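Local coordinates for 5'-methylthioadenosine nucleosidases (Arabidopsis thaliana, PDB 3LGS), which belongs to the phosphorylase superfamily of alpha/beta proteins and holds adenine and S-adenosyl-L-homocysteine, modelled in overlapping positions of one pocket, at residues Ile111-Thr116 and Val217-Ala222; Gly118-Lys123 and Asp225-Asp230; Leu175-Ser180 and Leu198-Gly203. All coordinates share one frame; numbering follows the deposited sequence. Where two conformers were deposited one is given.

Contact 1: Ile111-Thr116 and Val217-Ala222. With SAH (S-adenosyl-L-homocysteine), chain E.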
loop_
_atom_site.group_PDB
_atom_site.type_symbol
_atom_site.label_atom_id
_atom_site.label_comp_id
_atom_site.label_asym_id
_atom_site.label_seq_id
_atom_site.Cartn_x
_atom_site.Cartn_y
_atom_site.Cartn_z
ATOM N N ILE A 111 -7.539 -14.543 8.550
ATOM C CA ILE A 111 -6.313 -13.776 8.768
ATOM C C ILE A 111 -6.402 -13.076 10.112
ATOM O O ILE A 111 -7.439 -12.549 10.469
ATOM C CB ILE A 111 -6.053 -12.752 7.622
ATOM C CG1 ILE A 111 -5.763 -13.482 6.316
ATOM C CG2 ILE A 111 -4.862 -11.833 7.934
ATOM C CD1 ILE A 111 -5.843 -12.588 5.116
ATOM N N ILE A 112 -5.323 -13.087 10.869
ATOM C CA ILE A 112 -5.258 -12.239 12.043
ATOM C C ILE A 112 -4.133 -11.239 11.868
ATOM O O ILE A 112 -2.983 -11.617 11.645
ATOM C CB ILE A 112 -5.072 -13.015 13.349
ATOM C CG1 ILE A 112 -6.199 -14.039 13.520
ATOM C CG2 ILE A 112 -5.017 -12.030 14.529
ATOM C CD1 ILE A 112 -5.851 -15.185 14.480
ATOM N N ASN A 113 -4.498 -9.959 11.948
ATOM C CA ASN A 113 -3.531 -8.878 11.935
ATOM C C ASN A 113 -3.267 -8.480 13.383
ATOM O O ASN A 113 -4.105 -7.826 14.031
ATOM C CB ASN A 113 -4.035 -7.702 11.088
ATOM C CG ASN A 113 -3.110 -6.520 11.117
ATOM O OD1 ASN A 113 -3.557 -5.373 11.175
ATOM N ND2 ASN A 113 -1.800 -6.785 11.100
ATOM N N ALA A 114 -2.112 -8.922 13.878
ATOM C CA ALA A 114 -1.654 -8.672 15.242
ATOM C C ALA A 114 -0.511 -7.670 15.239
ATOM O O ALA A 114 0.436 -7.788 14.460
ATOM C CB ALA A 114 -1.226 -9.963 15.918
ATOM N N GLY A 115 -0.609 -6.672 16.111
ATOM C CA GLY A 115 0.392 -5.621 16.147
ATOM C C GLY A 115 0.189 -4.694 17.309
ATOM O O GLY A 115 -0.659 -4.926 18.182
ATOM N N THR A 116 0.996 -3.644 17.324
ATOM C CA THR A 116 0.925 -2.626 18.347
ATOM C C THR A 116 0.209 -1.430 17.758
ATOM O O THR A 116 0.051 -1.330 16.539
ATOM C CB THR A 116 2.331 -2.214 18.832
ATOM O OG1 THR A 116 3.210 -2.074 17.705
ATOM C CG2 THR A 116 2.887 -3.258 19.801
ATOM N N VAL A 217 -11.046 -11.416 8.250
ATOM C CA VAL A 217 -9.918 -10.824 8.961
ATOM C C VAL A 217 -10.356 -10.331 10.338
ATOM O O VAL A 217 -11.441 -9.742 10.489
ATOM C CB VAL A 217 -9.205 -9.725 8.101
ATOM C CG1 VAL A 217 -10.133 -8.573 7.814
ATOM C CG2 VAL A 217 -7.922 -9.268 8.757
ATOM N N VAL A 218 -9.534 -10.614 11.342
ATOM C CA VAL A 218 -9.731 -10.076 12.692
ATOM C C VAL A 218 -8.426 -9.402 13.151
ATOM O O VAL A 218 -7.336 -9.749 12.677
ATOM C CB VAL A 218 -10.182 -11.159 13.736
ATOM C CG1 VAL A 218 -11.386 -11.926 13.272
ATOM C CG2 VAL A 218 -9.097 -12.119 14.003
ATOM N N PHE A 219 -8.536 -8.449 14.074
ATOM C CA PHE A 219 -7.394 -7.633 14.438
ATOM C C PHE A 219 -7.117 -7.685 15.941
ATOM O O PHE A 219 -8.029 -7.511 16.757
ATOM C CB PHE A 219 -7.634 -6.177 14.042
ATOM C CG PHE A 219 -7.913 -5.964 12.594
ATOM C CD1 PHE A 219 -9.179 -6.170 12.079
ATOM C CD2 PHE A 219 -6.907 -5.514 11.748
ATOM C CE1 PHE A 219 -9.439 -5.955 10.733
ATOM C CE2 PHE A 219 -7.155 -5.287 10.403
ATOM C CZ PHE A 219 -8.425 -5.509 9.893
ATOM N N LEU A 220 -5.858 -7.916 16.298
ATOM C CA LEU A 220 -5.429 -7.818 17.690
ATOM C C LEU A 220 -4.420 -6.703 17.733
ATOM O O LEU A 220 -3.337 -6.821 17.133
ATOM C CB LEU A 220 -4.785 -9.124 18.168
ATOM C CG LEU A 220 -5.648 -10.381 18.059
ATOM C CD1 LEU A 220 -4.829 -11.592 18.469
ATOM C CD2 LEU A 220 -6.887 -10.273 18.909
ATOM N N LYS A 221 -4.792 -5.634 18.433
ATOM C CA LYS A 221 -4.029 -4.404 18.522
ATOM C C LYS A 221 -3.717 -4.086 19.998
ATOM O O LYS A 221 -4.610 -3.868 20.819
ATOM C CB LYS A 221 -4.824 -3.249 17.870
ATOM C CG LYS A 221 -5.169 -3.478 16.376
ATOM C CD LYS A 221 -3.894 -3.409 15.528
ATOM C CE LYS A 221 -4.102 -3.781 14.088
ATOM N NZ LYS A 221 -2.824 -3.602 13.327
ATOM N N ALA A 222 -2.434 -4.073 20.318
ATOM C CA ALA A 222 -1.961 -3.918 21.683
ATOM C C ALA A 222 -1.407 -2.506 21.847
ATOM O O ALA A 222 -0.521 -2.088 21.093
ATOM C CB ALA A 222 -0.887 -4.955 21.958
HETATM C "C4'" SAH E . 4.287 -0.106 14.878
HETATM O "O4'" SAH E . 3.274 -0.150 15.890
HETATM C "C3'" SAH E . 3.670 0.571 13.666
HETATM O "O3'" SAH E . 3.759 -0.291 12.520
HETATM C "C2'" SAH E . 2.212 0.827 14.022
HETATM O "O2'" SAH E . 1.359 -0.066 13.283
HETATM C "C1'" SAH E . 2.074 0.531 15.501
HETATM N N9 SAH E . 1.820 1.753 16.331
HETATM C C8 SAH E . 2.084 1.863 17.652
HETATM N N7 SAH E . 1.731 3.083 18.128
HETATM C C5 SAH E . 1.224 3.790 17.108
HETATM C C6 SAH E . 0.667 5.157 16.926
HETATM N N6 SAH E . 0.583 6.050 17.950
HETATM N N1 SAH E . 0.255 5.499 15.688
HETATM C C2 SAH E . 0.343 4.643 14.663
HETATM N N3 SAH E . 0.830 3.393 14.761
HETATM C C4 SAH E . 1.284 2.907 15.933
HETATM O O HOH W 1 -0.243 -2.874 14.446
#
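In the central sheet of the phosphorylase-superfamily fold, the parallel neighbours Ile111-Thr116 and Val217-Ala222 run in register, Ile111 beside Val217 and so on to Thr116 beside Ala222. Five backbone hydrogen bonds alternate between the strands, from Val218 N to Ile111 O (3.0 Å) at one end to Ala222 N to Gly115 O at the other. Asn113, on the face shared with Phe219 and Lys221, gives up the most surface. Its CG is anti to the backbone N (chi1 176°), which turns the amide across toward the second strand. There OD1 sits 3.4 Å from Phe219 CD2, at the ring edge and near its plane, with amide and ring planes 81° apart. Lys221 bends at chi2, which brings its end nearer the first strand, and its NZ donates to Asn113 OD1 (2.9 Å) from above the carbonyl plane, 47° out of it. Asn113 OD1, a water and two salt-bridge partners, Asp200 and Glu202, crowd round NZ, four acceptors for its three protons; Asn113 ND2 is taken up by Val32 O and Glu202. The reverse face is mostly apolar, with Thr116 as the polar exception: Ile112 CG1 lies alongside Val218 CG2 at 3.5 Å, Ile112 CG2 meets Leu220 CG at 3.9 Å, and helix 233-259 covers this side. Thr116 OG1 lies 2.6 Å from SAH O4', with Glu38 OE2 competing for its one proton, so the strand borders the ligand pocket here. Parallel central strands with helices on both faces and a ligand at their C-terminal side characterise this alpha/beta fold.

Contact 2: Gly118-Lys123 and Asp225-Asp230. With ADE (adenine), chain F; SAH (S-adenosyl-L-homocysteine), chain E.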
loop_
_atom_site.group_PDB
_atom_site.type_symbol
_atom_site.label_atom_id
_atom_site.label_comp_id
_atom_site.label_asym_id
_atom_site.label_seq_id
_atom_site.Cartn_x
_atom_site.Cartn_y
_atom_site.Cartn_z
ATOM N N GLY A 118 -1.361 2.867 18.961
ATOM C CA GLY A 118 -1.595 3.898 19.956
ATOM C C GLY A 118 -3.042 3.801 20.383
ATOM O O GLY A 118 -3.870 3.247 19.656
ATOM N N GLY A 119 -3.352 4.340 21.552
ATOM C CA GLY A 119 -4.711 4.295 22.098
ATOM C C GLY A 119 -5.110 5.645 22.651
ATOM O O GLY A 119 -4.257 6.423 23.066
ATOM N N PHE A 120 -6.409 5.935 22.624
ATOM C CA PHE A 120 -6.937 7.142 23.230
ATOM C C PHE A 120 -7.501 6.823 24.609
ATOM O O PHE A 120 -8.491 6.078 24.733
ATOM C CB PHE A 120 -8.005 7.778 22.319
ATOM C CG PHE A 120 -7.434 8.422 21.082
ATOM C CD1 PHE A 120 -7.083 9.765 21.081
ATOM C CD2 PHE A 120 -7.218 7.674 19.925
ATOM C CE1 PHE A 120 -6.533 10.358 19.938
ATOM C CE2 PHE A 120 -6.676 8.257 18.792
ATOM C CZ PHE A 120 -6.338 9.605 18.797
ATOM N N LYS A 121 -6.881 7.377 25.649
ATOM C CA LYS A 121 -7.347 7.106 27.004
ATOM C C LYS A 121 -8.777 7.592 27.231
ATOM O O LYS A 121 -9.507 6.968 28.004
ATOM C CB LYS A 121 -6.394 7.639 28.081
ATOM C CG LYS A 121 -6.385 9.139 28.237
ATOM C CD LYS A 121 -5.647 9.542 29.511
ATOM C CE LYS A 121 -5.639 11.065 29.664
ATOM N NZ LYS A 121 -5.235 11.476 31.057
ATOM N N VAL A 122 -9.180 8.669 26.547
ATOM C CA VAL A 122 -10.560 9.166 26.624
ATOM C C VAL A 122 -11.533 8.107 26.097
ATOM O O VAL A 122 -12.717 8.114 26.427
ATOM C CB VAL A 122 -10.745 10.537 25.875
ATOM C CG1 VAL A 122 -10.789 10.358 24.348
ATOM C CG2 VAL A 122 -11.990 11.271 26.362
ATOM N N LYS A 123 -11.025 7.195 25.270
ATOM C CA LYS A 123 -11.879 6.172 24.664
ATOM C C LYS A 123 -11.798 4.859 25.444
ATOM O O LYS A 123 -12.346 3.845 25.025
ATOM C CB LYS A 123 -11.522 5.983 23.189
ATOM C CG LYS A 123 -11.877 7.173 22.282
ATOM C CD LYS A 123 -13.385 7.441 22.221
ATOM C CE LYS A 123 -14.161 6.265 21.616
ATOM N NZ LYS A 123 -15.618 6.559 21.411
ATOM N N ASP A 225 1.206 3.154 23.547
ATOM C CA ASP A 225 1.287 4.578 23.883
ATOM C C ASP A 225 -0.069 5.251 23.783
ATOM O O ASP A 225 -0.908 4.873 22.941
ATOM C CB ASP A 225 2.227 5.291 22.926
ATOM C CG ASP A 225 1.854 5.052 21.478
ATOM O OD1 ASP A 225 1.088 5.864 20.913
ATOM O OD2 ASP A 225 2.302 4.031 20.924
ATOM N N LEU A 226 -0.262 6.258 24.633
ATOM C CA LEU A 226 -1.493 7.053 24.656
ATOM C C LEU A 226 -1.357 8.325 23.817
ATOM O O LEU A 226 -0.578 9.248 24.141
ATOM C CB LEU A 226 -1.932 7.351 26.099
ATOM C CG LEU A 226 -2.118 6.084 26.965
ATOM C CD1 LEU A 226 -2.335 6.402 28.471
ATOM C CD2 LEU A 226 -3.263 5.226 26.417
ATOM N N VAL A 227 -2.118 8.351 22.721
ATOM C CA VAL A 227 -2.051 9.439 21.764
ATOM C C VAL A 227 -2.518 10.742 22.417
ATOM O O VAL A 227 -2.081 11.830 22.030
ATOM C CB VAL A 227 -2.834 9.109 20.451
ATOM C CG1 VAL A 227 -2.870 10.316 19.518
ATOM C CG2 VAL A 227 -2.200 7.917 19.744
ATOM N N ASP A 228 -3.379 10.607 23.427
ATOM C CA ASP A 228 -3.843 11.739 24.231
ATOM C C ASP A 228 -3.220 11.771 25.650
ATOM O O ASP A 228 -3.728 12.419 26.559
ATOM C CB ASP A 228 -5.381 11.764 24.280
ATOM C CG ASP A 228 -5.978 10.480 24.831
ATOM O OD1 ASP A 228 -5.239 9.509 25.073
ATOM O OD2 ASP A 228 -7.206 10.436 25.016
ATOM N N GLY A 229 -2.103 11.076 25.819
ATOM C CA GLY A 229 -1.342 11.116 27.068
ATOM C C GLY A 229 -0.312 12.234 27.039
ATOM O O GLY A 229 -0.350 13.092 26.161
ATOM N N ASP A 230 0.608 12.223 27.997
ATOM C CA ASP A 230 1.596 13.301 28.133
ATOM C C ASP A 230 3.011 12.951 27.668
ATOM O O ASP A 230 3.934 13.736 27.866
ATOM C CB ASP A 230 1.632 13.830 29.578
ATOM C CG ASP A 230 2.015 12.767 30.602
ATOM O OD1 ASP A 230 2.093 11.573 30.268
ATOM O OD2 ASP A 230 2.228 13.139 31.771
HETATM N N9 ADE F . 1.765 2.037 16.510
HETATM C C8 ADE F . 1.961 2.191 17.857
HETATM N N7 ADE F . 1.591 3.366 18.303
HETATM C C5 ADE F . 1.132 4.027 17.182
HETATM C C6 ADE F . 0.605 5.320 16.987
HETATM N N6 ADE F . 0.456 6.220 17.970
HETATM N N1 ADE F . 0.249 5.661 15.733
HETATM C C2 ADE F . 0.413 4.769 14.758
HETATM N N3 ADE F . 0.889 3.530 14.822
HETATM C C4 ADE F . 1.233 3.218 16.073
HETATM C "C4'" SAH E . 4.287 -0.106 14.878
HETATM O "O4'" SAH E . 3.274 -0.150 15.890
HETATM C "C3'" SAH E . 3.670 0.571 13.666
HETATM O "O3'" SAH E . 3.759 -0.291 12.520
HETATM C "C2'" SAH E . 2.212 0.827 14.022
HETATM O "O2'" SAH E . 1.359 -0.066 13.283
HETATM C "C1'" SAH E . 2.074 0.531 15.501
HETATM N N9 SAH E . 1.820 1.753 16.331
HETATM C C8 SAH E . 2.084 1.863 17.652
HETATM N N7 SAH E . 1.731 3.083 18.128
HETATM C C5 SAH E . 1.224 3.790 17.108
HETATM C C6 SAH E . 0.667 5.157 16.926
HETATM N N6 SAH E . 0.583 6.050 17.950
HETATM N N1 SAH E . 0.255 5.499 15.688
HETATM C C2 SAH E . 0.343 4.643 14.663
HETATM N N3 SAH E . 0.830 3.393 14.761
HETATM C C4 SAH E . 1.284 2.907 15.933
#
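Gly119 pairs with Leu226 in a parallel beta bridge, its N donating to Asp225 O (2.9 Å) and its O accepting from Val227 N (2.9 Å), before the second segment swings into a type I turn from Leu226 to Gly229. That turn brings Asp228 against the first residues of the 3-10 segment 121-123. With its CG set between its own backbone N and carbonyl carbon (chi1 57°), the carboxylate receives two successive amides, each oxygen through its syn lone pair: Lys121 N reaches Asp228 OD1 at 2.8 Å, and Val122 N reaches Asp228 OD2 at 3.1 Å in a nearly straight bond (169° at the hydrogen). Gripping both oxygens fixes the rotation of the carboxylate, and the negative charge at the start of the 3-10 turn is probably favourable. Lys121 lays its CG against the same carboxylate while its amine leads away. Next to it, Phe120 presents a ring face to Val227 in a CH-pi contact: Val227 CB stands 4.1 Å from the centroid of the Phe120 ring, 19° off the normal, and Val227 CG1 lies 3.6 Å from Phe120 CZ. The other branch of Val227, CG2, turns toward adenine N6. At the inner end Asp225 faces the purine edge, its OD2 2.8 Å from adenine N7 and its OD1 3.0 Å from adenine N6, with Gly118 N also close to N7. On its other edge strand 110-119 is paired at Gly118 with Lys199, and just past its end Phe120 bonds to Thr197. Helix 233-259 packs against the loop at its start, Thr233, Glu236 and Phe237 touching Asp225 and Glu236 accepting from Leu226 N.

Contact 3: Leu175-Ser180 and Leu198-Gly203. With SAH (S-adenosyl-L-homocysteine), chain E; ADE (adenine), chain F.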
loop_
_atom_site.group_PDB
_atom_site.type_symbol
_atom_site.label_atom_id
_atom_site.label_comp_id
_atom_site.label_asym_id
_atom_site.label_seq_id
_atom_site.Cartn_x
_atom_site.Cartn_y
_atom_site.Cartn_z
ATOM N N LEU A 175 -10.527 1.007 14.785
ATOM C CA LEU A 175 -9.124 1.283 14.472
ATOM C C LEU A 175 -9.011 2.284 13.331
ATOM O O LEU A 175 -9.721 2.176 12.330
ATOM C CB LEU A 175 -8.370 -0.013 14.127
ATOM C CG LEU A 175 -6.906 0.083 13.665
ATOM C CD1 LEU A 175 -5.959 0.342 14.808
ATOM C CD2 LEU A 175 -6.492 -1.184 12.942
ATOM N N SER A 176 -8.108 3.248 13.481
ATOM C CA SER A 176 -7.810 4.193 12.412
ATOM C C SER A 176 -6.365 4.085 11.905
ATOM O O SER A 176 -5.418 4.317 12.667
ATOM C CB SER A 176 -8.116 5.616 12.873
ATOM O OG SER A 176 -8.070 6.486 11.764
ATOM N N THR A 177 -6.212 3.784 10.608
ATOM C CA THR A 177 -4.906 3.495 9.963
ATOM C C THR A 177 -4.310 4.646 9.137
ATOM O O THR A 177 -5.035 5.382 8.468
ATOM C CB THR A 177 -5.032 2.262 9.031
ATOM O OG1 THR A 177 -5.379 1.103 9.810
ATOM C CG2 THR A 177 -3.717 1.995 8.247
ATOM N N GLY A 178 -2.984 4.764 9.176
ATOM C CA GLY A 178 -2.240 5.787 8.466
ATOM C C GLY A 178 -0.753 5.459 8.476
ATOM O O GLY A 178 -0.262 4.763 9.374
ATOM N N ASP A 179 -0.016 5.951 7.490
ATOM C CA ASP A 179 1.383 5.539 7.352
ATOM C C ASP A 179 2.350 6.342 8.225
ATOM O O ASP A 179 3.561 6.176 8.099
ATOM C CB ASP A 179 1.824 5.585 5.888
ATOM C CG ASP A 179 1.378 4.379 5.118
ATOM O OD1 ASP A 179 2.055 3.325 5.241
ATOM O OD2 ASP A 179 0.360 4.488 4.382
ATOM N N SER A 180 1.813 7.194 9.097
ATOM C CA SER A 180 2.642 7.969 10.015
ATOM C C SER A 180 2.460 7.569 11.487
ATOM O O SER A 180 1.345 7.385 11.957
ATOM C CB SER A 180 2.411 9.470 9.835
ATOM O OG SER A 180 2.721 9.887 8.509
ATOM N N LEU A 198 -8.362 3.322 18.595
ATOM C CA LEU A 198 -7.016 2.829 18.291
ATOM C C LEU A 198 -6.442 3.435 17.004
ATOM O O LEU A 198 -7.179 3.639 16.049
ATOM C CB LEU A 198 -7.056 1.307 18.174
ATOM C CG LEU A 198 -7.689 0.532 19.335
ATOM C CD1 LEU A 198 -8.034 -0.908 18.936
ATOM C CD2 LEU A 198 -6.805 0.527 20.592
ATOM N N LYS A 199 -5.134 3.679 16.989
ATOM C CA LYS A 199 -4.391 4.222 15.832
ATOM C C LYS A 199 -3.191 3.318 15.459
ATOM O O LYS A 199 -2.361 2.980 16.316
ATOM C CB LYS A 199 -3.912 5.641 16.164
ATOM C CG LYS A 199 -3.147 6.368 15.073
ATOM C CD LYS A 199 -2.729 7.751 15.527
ATOM C CE LYS A 199 -1.965 8.491 14.434
ATOM N NZ LYS A 199 -0.634 7.842 14.116
ATOM N N ASP A 200 -3.095 2.915 14.189
ATOM C CA ASP A 200 -2.015 2.024 13.776
ATOM C C ASP A 200 -1.501 2.385 12.385
ATOM O O ASP A 200 -1.876 3.428 11.850
ATOM C CB ASP A 200 -2.457 0.556 13.859
ATOM C CG ASP A 200 -3.179 0.095 12.622
ATOM O OD1 ASP A 200 -3.872 0.930 11.980
ATOM O OD2 ASP A 200 -3.035 -1.102 12.282
ATOM N N MET A 201 -0.647 1.533 11.806
ATOM C CA MET A 201 -0.042 1.820 10.502
ATOM C C MET A 201 -0.303 0.829 9.338
ATOM O O MET A 201 0.280 1.003 8.265
ATOM C CB MET A 201 1.460 2.067 10.676
ATOM C CG MET A 201 1.797 3.310 11.510
ATOM S SD MET A 201 3.537 3.418 11.998
ATOM C CE MET A 201 4.289 3.612 10.382
ATOM N N GLU A 202 -1.175 -0.172 9.522
ATOM C CA GLU A 202 -1.425 -1.169 8.471
ATOM C C GLU A 202 -2.873 -1.656 8.394
ATOM O O GLU A 202 -3.350 -2.046 7.324
ATOM C CB GLU A 202 -0.475 -2.378 8.622
ATOM C CG GLU A 202 -0.826 -3.387 9.733
ATOM C CD GLU A 202 0.070 -3.273 10.956
ATOM O OE1 GLU A 202 0.906 -2.349 11.002
ATOM O OE2 GLU A 202 -0.051 -4.113 11.872
ATOM N N GLY A 203 -3.552 -1.657 9.533
ATOM C CA GLY A 203 -4.862 -2.287 9.676
ATOM C C GLY A 203 -5.870 -2.168 8.547
ATOM O O GLY A 203 -6.407 -3.178 8.073
HETATM C "C4'" SAH E . 4.287 -0.106 14.878
HETATM O "O4'" SAH E . 3.274 -0.150 15.890
HETATM C "C3'" SAH E . 3.670 0.571 13.666
HETATM O "O3'" SAH E . 3.759 -0.291 12.520
HETATM C "C2'" SAH E . 2.212 0.827 14.022
HETATM O "O2'" SAH E . 1.359 -0.066 13.283
HETATM C "C1'" SAH E . 2.074 0.531 15.501
HETATM N N9 SAH E . 1.820 1.753 16.331
HETATM C C8 SAH E . 2.084 1.863 17.652
HETATM N N7 SAH E . 1.731 3.083 18.128
HETATM C C5 SAH E . 1.224 3.790 17.108
HETATM C C6 SAH E . 0.667 5.157 16.926
HETATM N N6 SAH E . 0.583 6.050 17.950
HETATM N N1 SAH E . 0.255 5.499 15.688
HETATM C C2 SAH E . 0.343 4.643 14.663
HETATM N N3 SAH E . 0.830 3.393 14.761
HETATM C C4 SAH E . 1.284 2.907 15.933
HETATM N N9 ADE F . 1.765 2.037 16.510
HETATM C C8 ADE F . 1.961 2.191 17.857
HETATM N N7 ADE F . 1.591 3.366 18.303
HETATM C C5 ADE F . 1.132 4.027 17.182
HETATM C C6 ADE F . 0.605 5.320 16.987
HETATM N N6 ADE F . 0.456 6.220 17.970
HETATM N N1 ADE F . 0.249 5.661 15.733
HETATM C C2 ADE F . 0.413 4.769 14.758
HETATM N N3 ADE F . 0.889 3.530 14.822
HETATM C C4 ADE F . 1.233 3.218 16.073
HETATM O O HOH W 2 -1.111 6.148 11.908
#
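Leu175, Met201 and Asp200 bury the most surface where Leu175-Ser180 meets Leu198-Gly203. Leu175 extends its CG anti to the backbone N (chi1 175°), carrying both methyls across the neighbouring strand: CD1 packs on Leu198 CB at 3.7 Å, and CD2 lies 3.5 Å from Asp200 OD1, the two side chains crossing at about a right angle. The Asp200 carboxylate is gripped at each oxygen, with Lys221 as the salt-bridge partner of OD2. Thr177 OG1 donates to the syn lone pair of Asp200 OD1 (2.6 Å), and Gly203 N donates to Asp200 OD2 (2.9 Å), 19° out of the carboxylate plane. The latter bond makes an Asx motif that ties the strand end to the helix start, where Glu202 is the N-cap. Met201 curls over the loop after the first strand, with CG 3.3 Å from Gly178 O and CE 3.5 Å from Asp179 O; its N donates to SAH O2' (3.0 Å). Lys199 NZ likewise bridges segments and ligand, bonding to Ser180 O and lying 2.9 Å from adenine N1. Ser180 OG is hydrogen-bonded to Arg142 N of the second subunit. The two strands belong to a beta-alpha-beta unit whose crossover is helix 185-194. Strand 130-138 flanks 172-177 in parallel, and strand 110-119 runs antiparallel beside 198-200.

Overall arrangement
Contacts 1 and 3 are wholly buried, their centres about 3 and 9 Å from that of the chain, whereas contact 2 lies about 19 Å out and is partly exposed. Contacts 1 and 2 share strand 110-119, and the second segment of contact 2 follows that of contact 1 along the chain, so one parallel pairing passes from a buried core with one charged network to a loop at the surface. Contact 3 is nested within the loops they close, its strand 198-200 flanking 110-119. Contacts 1 and 3 meet through buried charge, contacts 2 and 3 through backbone pairing. Inside, carboxylates face side chains and a helix start; outside, one binds the amides of a 3-10 turn. All three reach the pocket.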